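Long-range contact in Mll8193 protein (Mesorhizobium loti, PDB 3FH1), which is of unknown function but adopts the NTF2-like fold of the SnoaL-like family, whose members commonly enclose a ligand pocket: residues Gly90-Arg98 with Arg108-Gln116. Residues are numbered along the deposited sequence; the frame is centred on the assembly and turned at random.
Sequences GDRATIRWR and RGVNLMRVQ
The indole of Trp97 lies flat across the backbone of Gly109, whose CA sits 3.5 Å from the centroid of the Trp97 six-membered ring in a CH-pi contact. Between backbone N and carbonyl carbon (chi1 48°), CG of Trp97 folds the ring over the neighbouring strand, where a CB on Gly109 would clash. Along the ring edge, Trp97 NE1 donates to Asn111 OD1 at 2.9 Å, reaching the amide from above its carbonyl plane, the two flat groups nearly perpendicular. A leucine in place of Trp97 would probably uncover Gly109 and leave Asn111 OD1 without this donor. Seven backbone hydrogen bonds join residues 91-97 to 109-115, an antiparallel hairpin in the curved sheet of the NTF2-like fold. Trp97, Ile95, Ala93 and Met113 share the face on which helix 16-31 packs, with Ile95 CD1 4.0 Å from Met113 CG; Asn111 ND2 there weakly bonds an unidentified ligand. On the other face Thr94, Val110 and Leu112 pack against the second subunit, while the arginines are partly exposed: Arg96 NH1 and Arg108 NH2 stand 3.7 Å apart, and Glu84 forms salt bridges with both. Arg98 lays its guanidinium over Arg108 CG and pairs with Asp56 of the second subunit.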
loop_
_atom_site.group_PDB
_atom_site.type_symbol
_atom_site.label_atom_id
_atom_site.label_comp_id
_atom_site.label_asym_id
_atom_site.label_seq_id
_atom_site.Cartn_x
_atom_site.Cartn_y
_atom_site.Cartn_z
ATOM N N GLY A 90 -7.758 -12.299 4.716
ATOM C CA GLY A 90 -7.191 -12.992 5.841
ATOM C C GLY A 90 -7.006 -12.017 6.967
ATOM O O GLY A 90 -7.949 -11.314 7.329
ATOM N N ASP A 91 -5.791 -11.958 7.515
ATOM C CA ASP A 91 -5.463 -11.073 8.653
ATOM C C ASP A 91 -4.855 -9.738 8.143
ATOM O O ASP A 91 -4.335 -8.911 8.923
ATOM C CB ASP A 91 -4.436 -11.775 9.542
ATOM C CG ASP A 91 -4.996 -12.894 10.313
ATOM O OD1 ASP A 91 -6.164 -12.794 10.780
ATOM O OD2 ASP A 91 -4.225 -13.875 10.484
ATOM N N ARG A 92 -4.969 -9.455 6.847
ATOM C CA ARG A 92 -4.415 -8.225 6.274
ATOM C C ARG A 92 -5.424 -7.365 5.573
ATOM O O ARG A 92 -6.460 -7.857 5.132
ATOM C CB ARG A 92 -3.309 -8.591 5.276
ATOM C CG ARG A 92 -2.160 -9.294 6.013
ATOM C CD ARG A 92 -0.940 -9.153 5.263
ATOM N NE ARG A 92 0.117 -9.941 5.829
ATOM C CZ ARG A 92 1.374 -9.735 5.486
ATOM N NH1 ARG A 92 1.678 -8.773 4.627
ATOM N NH2 ARG A 92 2.305 -10.523 5.979
ATOM N N ALA A 93 -5.146 -6.079 5.465
ATOM C CA ALA A 93 -5.997 -5.203 4.731
ATOM C C ALA A 93 -5.219 -4.072 4.173
ATOM O O ALA A 93 -4.141 -3.724 4.649
ATOM C CB ALA A 93 -7.065 -4.636 5.633
ATOM N N THR A 94 -5.751 -3.520 3.098
ATOM C CA THR A 94 -5.232 -2.233 2.599
ATOM C C THR A 94 -6.373 -1.199 2.653
ATOM O O THR A 94 -7.524 -1.536 2.411
ATOM C CB THR A 94 -4.651 -2.311 1.143
ATOM O OG1 THR A 94 -5.676 -2.698 0.199
ATOM C CG2 THR A 94 -3.481 -3.230 1.086
ATOM N N ILE A 95 -6.048 0.018 3.046
ATOM C CA ILE A 95 -7.052 1.093 3.095
ATOM C C ILE A 95 -6.481 2.243 2.335
ATOM O O ILE A 95 -5.483 2.852 2.772
ATOM C CB ILE A 95 -7.375 1.586 4.531
ATOM C CG1 ILE A 95 -7.727 0.392 5.455
ATOM C CG2 ILE A 95 -8.459 2.616 4.470
ATOM C CD1 ILE A 95 -7.687 0.769 6.970
ATOM N N ARG A 96 -7.047 2.482 1.145
ATOM C CA ARG A 96 -6.688 3.684 0.370
ATOM C C ARG A 96 -7.577 4.824 0.791
ATOM O O ARG A 96 -8.785 4.672 0.968
ATOM C CB ARG A 96 -6.773 3.455 -1.145
ATOM C CG ARG A 96 -5.607 2.656 -1.723
ATOM C CD ARG A 96 -5.730 2.667 -3.238
ATOM N NE ARG A 96 -6.856 1.944 -3.833
ATOM C CZ ARG A 96 -7.832 2.501 -4.561
ATOM N NH1 ARG A 96 -7.978 3.798 -4.644
ATOM N NH2 ARG A 96 -8.719 1.737 -5.195
ATOM N N TRP A 97 -6.969 6.000 0.906
ATOM C CA TRP A 97 -7.603 7.209 1.388
ATOM C C TRP A 97 -7.085 8.479 0.762
ATOM O O TRP A 97 -6.047 8.506 0.118
ATOM C CB TRP A 97 -7.478 7.288 2.932
ATOM C CG TRP A 97 -6.113 7.023 3.474
ATOM C CD1 TRP A 97 -5.726 5.878 4.114
ATOM C CD2 TRP A 97 -4.979 7.915 3.547
ATOM N NE1 TRP A 97 -4.427 5.961 4.513
ATOM C CE2 TRP A 97 -3.945 7.200 4.198
ATOM C CE3 TRP A 97 -4.724 9.214 3.118
ATOM C CZ2 TRP A 97 -2.679 7.756 4.414
ATOM C CZ3 TRP A 97 -3.475 9.747 3.329
ATOM C CH2 TRP A 97 -2.493 9.042 3.984
ATOM N N ARG A 98 -7.859 9.551 0.940
ATOM C CA ARG A 98 -7.455 10.911 0.641
ATOM C C ARG A 98 -7.578 11.699 1.944
ATOM O O ARG A 98 -8.650 11.712 2.577
ATOM C CB ARG A 98 -8.326 11.537 -0.435
ATOM C CG ARG A 98 -7.938 12.986 -0.667
ATOM C CD ARG A 98 -8.732 13.642 -1.760
ATOM N NE ARG A 98 -8.696 12.976 -3.058
ATOM C CZ ARG A 98 -7.812 13.290 -3.996
ATOM N NH1 ARG A 98 -6.896 14.226 -3.771
ATOM N NH2 ARG A 98 -7.851 12.689 -5.171
ATOM N N ARG A 108 -3.345 11.862 -1.447
ATOM C CA ARG A 108 -3.744 10.459 -1.424
ATOM C C ARG A 108 -2.705 9.597 -0.742
ATOM O O ARG A 108 -1.498 9.845 -0.829
ATOM C CB ARG A 108 -4.015 9.968 -2.834
ATOM C CG ARG A 108 -5.052 10.710 -3.624
ATOM C CD ARG A 108 -5.189 10.141 -5.016
ATOM N NE ARG A 108 -5.807 8.819 -5.044
ATOM C CZ ARG A 108 -5.554 7.907 -5.980
ATOM N NH1 ARG A 108 -4.732 8.167 -6.965
ATOM N NH2 ARG A 108 -6.157 6.735 -5.939
ATOM N N GLY A 109 -3.180 8.530 -0.108
ATOM C CA GLY A 109 -2.313 7.590 0.624
ATOM C C GLY A 109 -2.934 6.249 0.812
ATOM O O GLY A 109 -4.041 5.955 0.329
ATOM N N VAL A 110 -2.211 5.402 1.524
ATOM C CA VAL A 110 -2.649 4.060 1.772
ATOM C C VAL A 110 -2.051 3.585 3.090
ATOM O O VAL A 110 -0.916 3.968 3.474
ATOM C CB VAL A 110 -2.199 3.078 0.626
ATOM C CG1 VAL A 110 -0.666 2.980 0.525
ATOM C CG2 VAL A 110 -2.932 1.712 0.766
ATOM N N ASN A 111 -2.835 2.768 3.794
ATOM C CA ASN A 111 -2.354 2.043 4.953
ATOM C C ASN A 111 -2.349 0.527 4.633
ATOM O O ASN A 111 -3.325 -0.021 4.068
ATOM C CB ASN A 111 -3.294 2.139 6.160
ATOM C CG ASN A 111 -3.244 3.457 6.858
ATOM O OD1 ASN A 111 -2.778 4.444 6.343
ATOM N ND2 ASN A 111 -3.707 3.459 8.119
ATOM N N LEU A 112 -1.242 -0.143 4.966
ATOM C CA LEU A 112 -1.174 -1.592 4.976
ATOM C C LEU A 112 -1.292 -2.062 6.417
ATOM O O LEU A 112 -0.454 -1.768 7.282
ATOM C CB LEU A 112 0.136 -2.126 4.413
ATOM C CG LEU A 112 0.173 -2.392 2.916
ATOM C CD1 LEU A 112 -0.083 -1.056 2.140
ATOM C CD2 LEU A 112 1.517 -3.067 2.518
HETATM N N MSE A 113 -2.311 -2.861 6.643
HETATM C CA MSE A 113 -2.705 -3.242 8.007
HETATM C C MSE A 113 -2.610 -4.691 8.226
HETATM O O MSE A 113 -2.933 -5.473 7.338
HETATM C CB MSE A 113 -4.172 -2.812 8.269
HETATM C CG MSE A 113 -4.492 -1.366 7.959
HETATM SE SE MSE A 113 -3.788 -0.112 9.209
HETATM C CE MSE A 113 -5.022 -0.483 10.642
ATOM N N ARG A 114 -2.191 -5.077 9.436
ATOM C CA ARG A 114 -2.090 -6.475 9.777
ATOM C C ARG A 114 -2.616 -6.714 11.199
ATOM O O ARG A 114 -2.321 -5.907 12.110
ATOM C CB ARG A 114 -0.673 -6.987 9.630
ATOM C CG ARG A 114 -0.560 -8.496 9.883
ATOM C CD ARG A 114 0.781 -9.087 9.502
ATOM N NE ARG A 114 1.895 -8.482 10.203
ATOM C CZ ARG A 114 2.327 -8.872 11.387
ATOM N NH1 ARG A 114 1.751 -9.879 12.016
ATOM N NH2 ARG A 114 3.363 -8.246 11.939
ATOM N N VAL A 115 -3.442 -7.744 11.343
ATOM C CA VAL A 115 -4.020 -8.094 12.633
ATOM C C VAL A 115 -3.574 -9.437 13.100
ATOM O O VAL A 115 -3.349 -10.348 12.296
ATOM C CB VAL A 115 -5.535 -8.098 12.570
ATOM C CG1 VAL A 115 -6.019 -6.651 12.271
ATOM C CG2 VAL A 115 -6.009 -9.116 11.524
ATOM N N GLN A 116 -3.480 -9.577 14.426
ATOM C CA GLN A 116 -3.096 -10.844 15.034
ATOM C C GLN A 116 -3.898 -10.913 16.326
ATOM O O GLN A 116 -3.996 -9.913 17.047
ATOM C CB GLN A 116 -1.620 -10.847 15.326
ATOM C CG GLN A 116 -1.139 -12.081 15.973
ATOM C CD GLN A 116 0.358 -12.057 16.111
ATOM O OE1 GLN A 116 0.884 -11.970 17.212
ATOM N NE2 GLN A 116 1.045 -12.044 14.981
#